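Side-chain contacts in glycosyl hydrolase family 2, TIM barrel domain protein (PDB 6ED2), which probably hydrolyses beta-D-glucuronides, acting as a gut bacterial beta-glucuronidase of glycosyl hydrolase family 2: residues I279-H282 / V288-Y291; I226-S231 / V238-Y243; L211-R216 / Y291-G296; P206-L211 / G234-T239. All coordinates share one frame; numbering follows the deposited sequence.

Interaction 1: I279-H282 / V288-Y291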
loop_
_atom_site.group_PDB
_atom_site.type_symbol
_atom_site.label_atom_id
_atom_site.label_comp_id
_atom_site.label_asym_id
_atom_site.label_seq_id
_atom_site.Cartn_x
_atom_site.Cartn_y
_atom_site.Cartn_z
ATOM N N ILE A 279 -47.427 24.733 5.658
ATOM C CA ILE A 279 -48.335 24.667 6.795
ATOM C C ILE A 279 -48.360 26.022 7.483
ATOM O O ILE A 279 -47.317 26.508 7.935
ATOM C CB ILE A 279 -47.923 23.579 7.803
ATOM C CG1 ILE A 279 -47.683 22.227 7.130
ATOM C CG2 ILE A 279 -48.970 23.484 8.916
ATOM C CD1 ILE A 279 -46.999 21.243 8.057
ATOM N N ARG A 280 -49.554 26.597 7.634
ATOM C CA ARG A 280 -49.683 27.929 8.212
ATOM C C ARG A 280 -50.715 27.955 9.333
ATOM O O ARG A 280 -51.750 27.286 9.259
ATOM C CB ARG A 280 -50.065 28.953 7.125
ATOM C CG ARG A 280 -48.950 29.234 6.144
ATOM C CD ARG A 280 -49.311 30.369 5.206
ATOM N NE ARG A 280 -48.111 30.964 4.631
ATOM C CZ ARG A 280 -48.072 32.155 4.041
ATOM N NH1 ARG A 280 -49.175 32.891 3.935
ATOM N NH2 ARG A 280 -46.926 32.613 3.558
ATOM N N ILE A 281 -50.417 28.731 10.372
ATOM C CA ILE A 281 -51.380 29.116 11.395
ATOM C C ILE A 281 -51.797 30.557 11.131
ATOM O O ILE A 281 -50.949 31.405 10.822
ATOM C CB ILE A 281 -50.785 28.967 12.807
ATOM C CG1 ILE A 281 -50.260 27.546 13.033
ATOM C CG2 ILE A 281 -51.820 29.364 13.883
ATOM C CD1 ILE A 281 -49.479 27.390 14.334
ATOM N N HIS A 282 -53.098 30.845 11.244
ATOM C CA HIS A 282 -53.638 32.181 11.008
ATOM C C HIS A 282 -54.387 32.699 12.224
ATOM O O HIS A 282 -55.096 31.943 12.901
ATOM C CB HIS A 282 -54.592 32.204 9.823
ATOM C CG HIS A 282 -53.989 31.704 8.552
ATOM N ND1 HIS A 282 -53.377 32.536 7.639
ATOM C CD2 HIS A 282 -53.897 30.453 8.045
ATOM C CE1 HIS A 282 -52.938 31.818 6.621
ATOM N NE2 HIS A 282 -53.246 30.552 6.840
ATOM N N VAL A 288 -49.626 33.602 11.634
ATOM C CA VAL A 288 -48.890 33.585 12.898
ATOM C C VAL A 288 -47.725 32.599 12.874
ATOM O O VAL A 288 -46.755 32.783 13.613
ATOM C CB VAL A 288 -49.843 33.325 14.085
ATOM C CG1 VAL A 288 -51.291 33.337 13.633
ATOM C CG2 VAL A 288 -49.509 32.024 14.869
ATOM N N ASP A 289 -47.777 31.570 12.040
ATOM C CA ASP A 289 -46.631 30.677 11.923
ATOM C C ASP A 289 -46.701 30.005 10.568
ATOM O O ASP A 289 -47.784 29.819 10.004
ATOM C CB ASP A 289 -46.576 29.606 13.021
ATOM C CG ASP A 289 -45.295 28.770 12.950
ATOM O OD1 ASP A 289 -44.214 29.361 12.707
ATOM O OD2 ASP A 289 -45.357 27.523 13.118
ATOM N N GLU A 290 -45.535 29.663 10.042
ATOM C CA GLU A 290 -45.482 28.939 8.786
ATOM C C GLU A 290 -44.357 27.927 8.870
ATOM O O GLU A 290 -43.250 28.257 9.305
ATOM C CB GLU A 290 -45.276 29.879 7.603
ATOM C CG GLU A 290 -44.811 29.175 6.354
ATOM C CD GLU A 290 -44.543 30.150 5.234
ATOM O OE1 GLU A 290 -43.434 30.732 5.201
ATOM O OE2 GLU A 290 -45.462 30.361 4.416
ATOM N N TYR A 291 -44.661 26.687 8.512
ATOM C CA TYR A 291 -43.656 25.649 8.415
ATOM C C TYR A 291 -43.635 25.156 6.983
ATOM O O TYR A 291 -44.657 25.162 6.300
ATOM C CB TYR A 291 -43.892 24.472 9.385
ATOM C CG TYR A 291 -42.667 23.590 9.443
ATOM C CD1 TYR A 291 -41.511 24.006 10.120
ATOM C CD2 TYR A 291 -42.631 22.376 8.760
ATOM C CE1 TYR A 291 -40.369 23.213 10.137
ATOM C CE2 TYR A 291 -41.489 21.582 8.761
ATOM C CZ TYR A 291 -40.365 22.004 9.447
ATOM O OH TYR A 291 -39.242 21.202 9.453
#
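I281 faces both V288 and D289, which makes a classic beta bulge in the hairpin of strands 275-283 and 286-295. I281 O takes V288 N at 2.7 Å and, more weakly, D289 N. I281 N donates in return to D289 O at 2.9 Å. With CG1 beside the backbone N (chi1 -55°), I281 sends its two branches to different partners. CG2 touches V288 CG2 at 3.7 Å, while CD1 rests on D289 CB at 3.9 Å. I279 forms a hydrogen-bonded pair with Y291, bonded both ways through the backbone. Their side chains meet only near the root.

R280 and E290 lie side by side on the other face. R280 grips one oxygen side-on: NE reaches E290 OE2 at 2.7 Å and NH2 reaches the same atom at 2.8 Å. OE2 lies in the guanidinium plane, but the two flat groups are turned 42° apart. E290 OE1 is held by T35 OG1. The R280 side chain comes within about 4 Å of the bound magnesium, and the E290 carboxylate probably balances the charge of R280.

The carboxylate of D289 takes V210 N and pairs with R37. Strand 286-295 is an outermost strand of its four-stranded sheet. Strand 275-283 lies between it and strand 238-244, and I279 and I281 pack on V210 of the facing strand 210-219.

Interaction 2: I226-S231 / V238-Y243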
loop_
_atom_site.group_PDB
_atom_site.type_symbol
_atom_site.label_atom_id
_atom_site.label_comp_id
_atom_site.label_asym_id
_atom_site.label_seq_id
_atom_site.Cartn_x
_atom_site.Cartn_y
_atom_site.Cartn_z
ATOM N N ILE A 226 -53.279 12.405 0.340
ATOM C CA ILE A 226 -52.422 12.493 1.508
ATOM C C ILE A 226 -53.309 12.868 2.678
ATOM O O ILE A 226 -53.871 13.971 2.694
ATOM C CB ILE A 226 -51.306 13.543 1.335
ATOM C CG1 ILE A 226 -50.563 13.358 0.003
ATOM C CG2 ILE A 226 -50.369 13.483 2.527
ATOM C CD1 ILE A 226 -49.687 14.564 -0.404
ATOM N N ASP A 227 -53.443 11.962 3.649
ATOM C CA ASP A 227 -54.065 12.297 4.922
ATOM C C ASP A 227 -52.996 12.882 5.834
ATOM O O ASP A 227 -51.915 12.302 5.995
ATOM C CB ASP A 227 -54.698 11.074 5.593
ATOM C CG ASP A 227 -55.815 10.431 4.753
ATOM O OD1 ASP A 227 -56.440 11.113 3.909
ATOM O OD2 ASP A 227 -56.059 9.222 4.951
ATOM N N TYR A 228 -53.305 14.016 6.447
ATOM C CA TYR A 228 -52.346 14.709 7.269
ATOM C C TYR A 228 -52.962 14.981 8.630
ATOM O O TYR A 228 -54.181 15.073 8.777
ATOM C CB TYR A 228 -51.895 16.030 6.597
ATOM C CG TYR A 228 -52.962 17.110 6.595
ATOM C CD1 TYR A 228 -53.158 17.914 7.702
ATOM C CD2 TYR A 228 -53.765 17.324 5.489
ATOM C CE1 TYR A 228 -54.125 18.886 7.718
ATOM C CE2 TYR A 228 -54.746 18.317 5.499
ATOM C CZ TYR A 228 -54.918 19.087 6.622
ATOM O OH TYR A 228 -55.881 20.082 6.674
ATOM N N THR A 229 -52.095 15.117 9.626
ATOM C CA THR A 229 -52.427 15.825 10.843
ATOM C C THR A 229 -51.385 16.921 11.041
ATOM O O THR A 229 -50.261 16.826 10.533
ATOM C CB THR A 229 -52.478 14.875 12.073
ATOM O OG1 THR A 229 -51.153 14.471 12.455
ATOM C CG2 THR A 229 -53.319 13.628 11.767
ATOM N N VAL A 230 -51.771 17.962 11.775
ATOM C CA VAL A 230 -50.861 19.002 12.233
ATOM C C VAL A 230 -51.078 19.203 13.729
ATOM O O VAL A 230 -52.219 19.341 14.176
ATOM C CB VAL A 230 -51.091 20.334 11.486
ATOM C CG1 VAL A 230 -50.160 21.430 12.052
ATOM C CG2 VAL A 230 -50.898 20.146 10.010
ATOM N N SER A 231 -49.995 19.260 14.493
ATOM C CA SER A 231 -50.049 19.574 15.911
ATOM C C SER A 231 -49.462 20.963 16.149
ATOM O O SER A 231 -48.292 21.205 15.838
ATOM C CB SER A 231 -49.283 18.524 16.721
ATOM O OG SER A 231 -49.855 17.240 16.523
ATOM N N VAL A 238 -55.519 26.261 11.136
ATOM C CA VAL A 238 -54.415 25.730 10.349
ATOM C C VAL A 238 -54.872 25.559 8.914
ATOM O O VAL A 238 -55.992 25.097 8.668
ATOM C CB VAL A 238 -53.921 24.379 10.916
ATOM C CG1 VAL A 238 -53.090 23.623 9.872
ATOM C CG2 VAL A 238 -53.116 24.602 12.183
ATOM N N THR A 239 -54.014 25.930 7.963
ATOM C CA THR A 239 -54.201 25.542 6.573
ATOM C C THR A 239 -52.949 24.823 6.095
ATOM O O THR A 239 -51.849 25.043 6.607
ATOM C CB THR A 239 -54.486 26.738 5.654
ATOM O OG1 THR A 239 -53.272 27.458 5.446
ATOM C CG2 THR A 239 -55.502 27.676 6.278
ATOM N N VAL A 240 -53.131 23.937 5.131
ATOM C CA VAL A 240 -52.049 23.153 4.563
ATOM C C VAL A 240 -52.187 23.219 3.051
ATOM O O VAL A 240 -53.286 23.044 2.520
ATOM C CB VAL A 240 -52.084 21.691 5.045
ATOM C CG1 VAL A 240 -50.900 20.933 4.493
ATOM C CG2 VAL A 240 -52.108 21.622 6.565
ATOM N N GLU A 241 -51.084 23.482 2.365
ATOM C CA GLU A 241 -51.077 23.607 0.920
ATOM C C GLU A 241 -49.942 22.772 0.363
ATOM O O GLU A 241 -48.917 22.573 1.018
ATOM C CB GLU A 241 -50.903 25.069 0.477
ATOM C CG GLU A 241 -51.997 26.005 0.947
ATOM C CD GLU A 241 -51.600 27.459 0.788
ATOM O OE1 GLU A 241 -50.764 27.939 1.584
ATOM O OE2 GLU A 241 -52.105 28.117 -0.142
ATOM N N LEU A 242 -50.126 22.296 -0.862
ATOM C CA LEU A 242 -49.117 21.498 -1.540
ATOM C C LEU A 242 -48.819 22.157 -2.876
ATOM O O LEU A 242 -49.739 22.394 -3.667
ATOM C CB LEU A 242 -49.592 20.060 -1.732
ATOM C CG LEU A 242 -48.475 19.057 -1.981
ATOM C CD1 LEU A 242 -47.560 18.966 -0.769
ATOM C CD2 LEU A 242 -49.082 17.701 -2.335
ATOM N N TYR A 243 -47.542 22.462 -3.119
ATOM C CA TYR A 243 -47.114 23.135 -4.338
ATOM C C TYR A 243 -46.238 22.224 -5.179
ATOM O O TYR A 243 -45.359 21.528 -4.657
ATOM C CB TYR A 243 -46.348 24.422 -4.024
ATOM C CG TYR A 243 -47.252 25.547 -3.600
ATOM C CD1 TYR A 243 -47.636 25.679 -2.275
ATOM C CD2 TYR A 243 -47.744 26.461 -4.525
ATOM C CE1 TYR A 243 -48.452 26.697 -1.873
ATOM C CE2 TYR A 243 -48.587 27.490 -4.127
ATOM C CZ TYR A 243 -48.934 27.598 -2.796
ATOM O OH TYR A 243 -49.759 28.604 -2.354
#
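Y228 and V240 meet because of how each leaves its strand. Y228 CG sits between the backbone N and the carbonyl carbon (chi1 72°), which brings the ring under V240. V240 has CG1 anti to the backbone N (chi1 -177°), and it is the other methyl, CG2, that lies over the ring. CG2 is 3.5 Å above the ring plane of Y228 and offset toward the rim, and V240 CG2 to Y228 CE1 is 3.6 Å. This is a CH-pi contact.

V230 CG2 slides past V240 CG2 at 3.9 Å, and V230 also meets V238 tip to tip, with V230 CG2 to V238 CG1 at 4.1 Å. The two strands belong to opposite sheets of an immunoglobulin-like beta sandwich, the family 2 domain. Their axes lie 9.1 Å apart at an angle of 137°, and alternate residues of each fill the space between the sheets. At the other end, I226 and L242 also touch tip to tip, with I226 CD1 to L242 CD2 at 3.7 Å.

The contact is wholly apolar. The hydroxyl of Y228 is bonded beyond it, to G254 O and S252 OG. L259 and L277 also pack on V240. On the reverse side of strand 238-244, T239 and E241 belong to the magnesium site.

Interaction 3: L211-R216 / Y291-G296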
loop_
_atom_site.group_PDB
_atom_site.type_symbol
_atom_site.label_atom_id
_atom_site.label_comp_id
_atom_site.label_asym_id
_atom_site.label_seq_id
_atom_site.Cartn_x
_atom_site.Cartn_y
_atom_site.Cartn_z
ATOM N N LEU A 211 -45.747 22.302 15.879
ATOM C CA LEU A 211 -44.774 21.423 16.519
ATOM C C LEU A 211 -44.536 20.125 15.766
ATOM O O LEU A 211 -43.477 19.511 15.927
ATOM C CB LEU A 211 -45.218 21.067 17.941
ATOM C CG LEU A 211 -45.623 22.223 18.860
ATOM C CD1 LEU A 211 -46.274 21.666 20.103
ATOM C CD2 LEU A 211 -44.436 23.081 19.237
ATOM N N ASP A 212 -45.491 19.684 14.956
ATOM C CA ASP A 212 -45.366 18.386 14.314
ATOM C C ASP A 212 -46.431 18.279 13.233
ATOM O O ASP A 212 -47.403 19.037 13.212
ATOM C CB ASP A 212 -45.508 17.243 15.333
ATOM C CG ASP A 212 -44.982 15.905 14.809
ATOM O OD1 ASP A 212 -44.266 15.884 13.784
ATOM O OD2 ASP A 212 -45.301 14.864 15.419
ATOM N N TYR A 213 -46.218 17.346 12.317
ATOM C CA TYR A 213 -47.227 16.984 11.346
ATOM C C TYR A 213 -46.938 15.557 10.930
ATOM O O TYR A 213 -45.831 15.048 11.122
ATOM C CB TYR A 213 -47.255 17.928 10.139
ATOM C CG TYR A 213 -46.152 17.701 9.128
ATOM C CD1 TYR A 213 -46.359 16.899 8.021
ATOM C CD2 TYR A 213 -44.892 18.306 9.281
ATOM C CE1 TYR A 213 -45.351 16.681 7.089
ATOM C CE2 TYR A 213 -43.872 18.103 8.343
ATOM C CZ TYR A 213 -44.114 17.285 7.248
ATOM O OH TYR A 213 -43.139 17.056 6.295
ATOM N N SER A 214 -47.953 14.909 10.378
ATOM C CA SER A 214 -47.832 13.533 9.928
ATOM C C SER A 214 -48.548 13.425 8.596
ATOM O O SER A 214 -49.462 14.207 8.315
ATOM C CB SER A 214 -48.428 12.526 10.949
ATOM O OG SER A 214 -49.857 12.546 10.917
ATOM N N THR A 215 -48.122 12.451 7.786
ATOM C CA THR A 215 -48.716 12.155 6.487
ATOM C C THR A 215 -48.850 10.642 6.323
ATOM O O THR A 215 -48.038 9.872 6.851
ATOM C CB THR A 215 -47.881 12.725 5.302
ATOM O OG1 THR A 215 -46.520 12.266 5.378
ATOM C CG2 THR A 215 -47.909 14.249 5.286
ATOM N N ARG A 216 -49.912 10.242 5.608
ATOM C CA ARG A 216 -50.183 8.893 5.111
ATOM C C ARG A 216 -50.553 9.029 3.647
ATOM O O ARG A 216 -51.196 10.005 3.255
ATOM C CB ARG A 216 -51.381 8.179 5.816
ATOM C CG ARG A 216 -51.213 7.881 7.286
ATOM C CD ARG A 216 -52.558 7.914 8.052
ATOM N NE ARG A 216 -52.335 8.222 9.483
ATOM C CZ ARG A 216 -52.880 9.250 10.148
ATOM N NH1 ARG A 216 -53.706 10.087 9.535
ATOM N NH2 ARG A 216 -52.603 9.442 11.432
ATOM N N TYR A 291 -44.661 26.687 8.512
ATOM C CA TYR A 291 -43.656 25.649 8.415
ATOM C C TYR A 291 -43.635 25.156 6.983
ATOM O O TYR A 291 -44.657 25.162 6.300
ATOM C CB TYR A 291 -43.892 24.472 9.385
ATOM C CG TYR A 291 -42.667 23.590 9.443
ATOM C CD1 TYR A 291 -41.511 24.006 10.120
ATOM C CD2 TYR A 291 -42.631 22.376 8.760
ATOM C CE1 TYR A 291 -40.369 23.213 10.137
ATOM C CE2 TYR A 291 -41.489 21.582 8.761
ATOM C CZ TYR A 291 -40.365 22.004 9.447
ATOM O OH TYR A 291 -39.242 21.202 9.453
ATOM N N LEU A 292 -42.442 24.796 6.522
ATOM C CA LEU A 292 -42.192 24.441 5.135
ATOM C C LEU A 292 -41.400 23.143 5.079
ATOM O O LEU A 292 -40.451 22.948 5.834
ATOM C CB LEU A 292 -41.421 25.556 4.413
ATOM C CG LEU A 292 -42.051 26.950 4.374
ATOM C CD1 LEU A 292 -40.993 27.990 3.986
ATOM C CD2 LEU A 292 -43.214 26.987 3.391
ATOM N N ASP A 293 -41.791 22.255 4.180
ATOM C CA ASP A 293 -41.101 20.984 4.064
ATOM C C ASP A 293 -41.350 20.463 2.660
ATOM O O ASP A 293 -42.083 21.065 1.866
ATOM C CB ASP A 293 -41.563 19.997 5.146
ATOM C CG ASP A 293 -40.508 18.940 5.489
ATOM O OD1 ASP A 293 -39.483 18.826 4.764
ATOM O OD2 ASP A 293 -40.734 18.200 6.481
ATOM N N ARG A 294 -40.681 19.366 2.342
ATOM C CA ARG A 294 -40.852 18.696 1.064
ATOM C C ARG A 294 -41.189 17.246 1.343
ATOM O O ARG A 294 -40.582 16.625 2.223
ATOM C CB ARG A 294 -39.603 18.818 0.219
ATOM C CG ARG A 294 -39.205 20.265 0.017
ATOM C CD ARG A 294 -37.874 20.372 -0.669
ATOM N NE ARG A 294 -37.970 20.119 -2.102
ATOM C CZ ARG A 294 -37.010 19.519 -2.802
ATOM N NH1 ARG A 294 -35.896 19.099 -2.181
ATOM N NH2 ARG A 294 -37.169 19.323 -4.109
ATOM N N ILE A 295 -42.180 16.723 0.623
ATOM C CA ILE A 295 -42.667 15.373 0.843
ATOM C C ILE A 295 -42.747 14.661 -0.497
ATOM O O ILE A 295 -42.883 15.279 -1.553
ATOM C CB ILE A 295 -44.044 15.352 1.533
ATOM C CG1 ILE A 295 -45.083 16.015 0.633
ATOM C CG2 ILE A 295 -43.983 16.014 2.880
ATOM C CD1 ILE A 295 -46.439 16.205 1.313
ATOM N N GLY A 296 -42.668 13.346 -0.441
ATOM C CA GLY A 296 -42.821 12.513 -1.619
ATOM C C GLY A 296 -44.059 11.655 -1.466
ATOM O O GLY A 296 -44.361 11.180 -0.368
#
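Within the immunoglobulin-like sandwich, Y213 reaches from the outermost strand of one sheet to Y291, D293 and I295 on the outermost strand of the other. Y213 OH donates to D293 OD2 at 2.7 Å. OD2 lies at the edge of the ring, in its plane, and the ring and carboxylate planes are 86° apart. The hydroxyl meets OD2 from above the carboxylate plane, well out of it. Y213 CG lies between its backbone N and carbonyl carbon (chi1 77°), which carries the hydroxyl to D293.

Strands 211-216 and 291-295 run 36° apart, with axes 10.0 Å apart, so the long tyrosine side chain spans the gap between the sheets. I295 CG2 also comes to the ring edge, 3.7 Å from Y213 OH. On the other flank, Y213 CE2 touches Y291 CE2 at 4.2 Å. D293 OD1 takes R294 N at 2.8 Å, which helps fix the turn of the carboxylate. Replacing D293 by a leucine would probably leave the Y213 hydroxyl and R294 N without their acceptors. L277 and I279 of strand 275-283 pack on Y213, and the hydroxyl of Y291 bonds to Y30 O.

Interaction 4: P206-L211 / G234-T239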
loop_
_atom_site.group_PDB
_atom_site.type_symbol
_atom_site.label_atom_id
_atom_site.label_comp_id
_atom_site.label_asym_id
_atom_site.label_seq_id
_atom_site.Cartn_x
_atom_site.Cartn_y
_atom_site.Cartn_z
ATOM N N PRO A 206 -42.418 31.859 16.468
ATOM C CA PRO A 206 -43.633 32.396 17.099
ATOM C C PRO A 206 -44.008 31.560 18.319
ATOM O O PRO A 206 -43.788 30.347 18.366
ATOM C CB PRO A 206 -44.700 32.288 15.995
ATOM C CG PRO A 206 -43.952 32.025 14.727
ATOM C CD PRO A 206 -42.690 31.297 15.136
ATOM N N LYS A 207 -44.557 32.231 19.331
ATOM C CA LYS A 207 -44.927 31.522 20.546
ATOM C C LYS A 207 -46.037 30.503 20.296
ATOM O O LYS A 207 -46.067 29.457 20.946
ATOM C CB LYS A 207 -45.299 32.538 21.623
ATOM C CG LYS A 207 -44.033 32.986 22.358
ATOM C CD LYS A 207 -44.112 34.366 22.937
ATOM C CE LYS A 207 -42.933 34.589 23.848
ATOM N NZ LYS A 207 -43.112 35.839 24.612
ATOM N N GLU A 208 -46.922 30.763 19.344
ATOM C CA GLU A 208 -47.865 29.769 18.871
ATOM C C GLU A 208 -47.370 29.235 17.531
ATOM O O GLU A 208 -47.277 29.988 16.558
ATOM C CB GLU A 208 -49.266 30.360 18.722
ATOM C CG GLU A 208 -50.275 29.304 18.305
ATOM C CD GLU A 208 -51.695 29.830 18.154
ATOM O OE1 GLU A 208 -51.953 30.985 18.556
ATOM O OE2 GLU A 208 -52.559 29.070 17.649
ATOM N N ARG A 209 -47.082 27.938 17.464
ATOM C CA ARG A 209 -46.416 27.438 16.271
ATOM C C ARG A 209 -46.724 25.966 16.048
ATOM O O ARG A 209 -47.136 25.248 16.960
ATOM C CB ARG A 209 -44.904 27.623 16.380
ATOM C CG ARG A 209 -44.312 26.955 17.622
ATOM C CD ARG A 209 -42.812 27.043 17.560
ATOM N NE ARG A 209 -42.138 26.588 18.770
ATOM C CZ ARG A 209 -41.997 27.311 19.872
ATOM N NH1 ARG A 209 -42.534 28.528 19.955
ATOM N NH2 ARG A 209 -41.340 26.806 20.905
ATOM N N VAL A 210 -46.522 25.540 14.797
ATOM C CA VAL A 210 -46.505 24.129 14.456
ATOM C C VAL A 210 -45.396 23.413 15.214
ATOM O O VAL A 210 -44.237 23.841 15.195
ATOM C CB VAL A 210 -46.320 23.974 12.947
ATOM C CG1 VAL A 210 -46.377 22.494 12.565
ATOM C CG2 VAL A 210 -47.354 24.804 12.219
ATOM N N LEU A 211 -45.747 22.302 15.879
ATOM C CA LEU A 211 -44.774 21.423 16.519
ATOM C C LEU A 211 -44.536 20.125 15.766
ATOM O O LEU A 211 -43.477 19.511 15.927
ATOM C CB LEU A 211 -45.218 21.067 17.941
ATOM C CG LEU A 211 -45.623 22.223 18.860
ATOM C CD1 LEU A 211 -46.274 21.666 20.103
ATOM C CD2 LEU A 211 -44.436 23.081 19.237
ATOM N N GLY A 234 -51.395 25.796 20.110
ATOM C CA GLY A 234 -52.403 26.805 20.341
ATOM C C GLY A 234 -53.707 26.583 19.585
ATOM O O GLY A 234 -53.880 25.596 18.874
ATOM N N PRO A 235 -54.648 27.523 19.732
ATOM C CA PRO A 235 -56.011 27.315 19.226
ATOM C C PRO A 235 -56.307 27.843 17.836
ATOM O O PRO A 235 -57.417 27.602 17.334
ATOM C CB PRO A 235 -56.851 28.082 20.260
ATOM C CG PRO A 235 -55.970 29.269 20.589
ATOM C CD PRO A 235 -54.566 28.688 20.640
ATOM N N HIS A 236 -55.364 28.546 17.193
ATOM C CA HIS A 236 -55.695 29.245 15.963
ATOM C C HIS A 236 -55.678 28.314 14.759
ATOM O O HIS A 236 -54.936 27.330 14.731
ATOM C CB HIS A 236 -54.739 30.424 15.763
ATOM C CG HIS A 236 -55.062 31.564 16.667
ATOM N ND1 HIS A 236 -54.372 31.807 17.834
ATOM C CD2 HIS A 236 -56.083 32.455 16.639
ATOM C CE1 HIS A 236 -54.923 32.832 18.461
ATOM N NE2 HIS A 236 -55.963 33.243 17.757
ATOM N N PRO A 237 -56.495 28.615 13.759
ATOM C CA PRO A 237 -56.720 27.674 12.655
ATOM C C PRO A 237 -55.482 27.413 11.813
ATOM O O PRO A 237 -54.562 28.234 11.716
ATOM C CB PRO A 237 -57.801 28.372 11.816
ATOM C CG PRO A 237 -57.695 29.825 12.197
ATOM C CD PRO A 237 -57.356 29.805 13.657
ATOM N N VAL A 238 -55.519 26.261 11.136
ATOM C CA VAL A 238 -54.415 25.730 10.349
ATOM C C VAL A 238 -54.872 25.559 8.914
ATOM O O VAL A 238 -55.992 25.097 8.668
ATOM C CB VAL A 238 -53.921 24.379 10.916
ATOM C CG1 VAL A 238 -53.090 23.623 9.872
ATOM C CG2 VAL A 238 -53.116 24.602 12.183
ATOM N N THR A 239 -54.014 25.930 7.963
ATOM C CA THR A 239 -54.201 25.542 6.573
ATOM C C THR A 239 -52.949 24.823 6.095
ATOM O O THR A 239 -51.849 25.043 6.607
ATOM C CB THR A 239 -54.486 26.738 5.654
ATOM O OG1 THR A 239 -53.272 27.458 5.446
ATOM C CG2 THR A 239 -55.502 27.676 6.278
HETATM O O HOH W 1 -52.607 26.823 16.270
#
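E208 and H236 cross at about a right angle, with the carboxylate and the imidazole ring turned 36° apart. The carboxylate is held by two parts of one residue. H236 ND1 donates to E208 OE1 at 2.7 Å, and H236 N donates to E208 OE2 at 2.9 Å. Each oxygen uses its syn lone pair, and OE1 lies near the ring plane at the ring edge. The E208 chain is extended, with CG anti to the backbone N (chi1 -177°), and this carries the carboxylate to the turn at G234-H236.

The carboxylate lies close to G234, whose lack of a side chain leaves room for it. P235 CD closes in at 3.6 Å from E208 OE2. A water joins the same pair, 2.6 Å from E208 OE2 and 2.8 Å from H236 O. An alanine in place of E208 is likely to leave H236 ND1 and N without these acceptors and the imidazole freer to turn.

In the segment 206-211, R209 NH1 bonds to P206 O and forms a salt bridge with D109. The contact lies at the surface, at one end of the sandwich. P206-R209 links strand 200-205, in the large antiparallel sheet, to strand 210-219. G234-P237 belongs to the connection from strand 223-232 to strand 238-244. I281 of strand 275-283 packs against both E208 and H236.

In the fold
Along the chain, interaction 4 opens first, at 206-211, and interaction 3 follows directly, sharing L211. Interaction 2 opens at 226-231 and closes at 238-243, nested inside the long loop that interaction 3 closes at 291-296. Interaction 4 closes at 234-239, sharing V238 and T239 with interaction 2. Interactions 3 and 4 cross, since their segments alternate. Interaction 1 comes later, in series with interactions 2 and 4, as a local hairpin that ends on the strand of interaction 3 and shares Y291 with it. Interactions 2 and 3 tie the two sheets of the sandwich face to face. Interaction 1 builds the edge of one sheet, and interaction 4 joins the connections at one end.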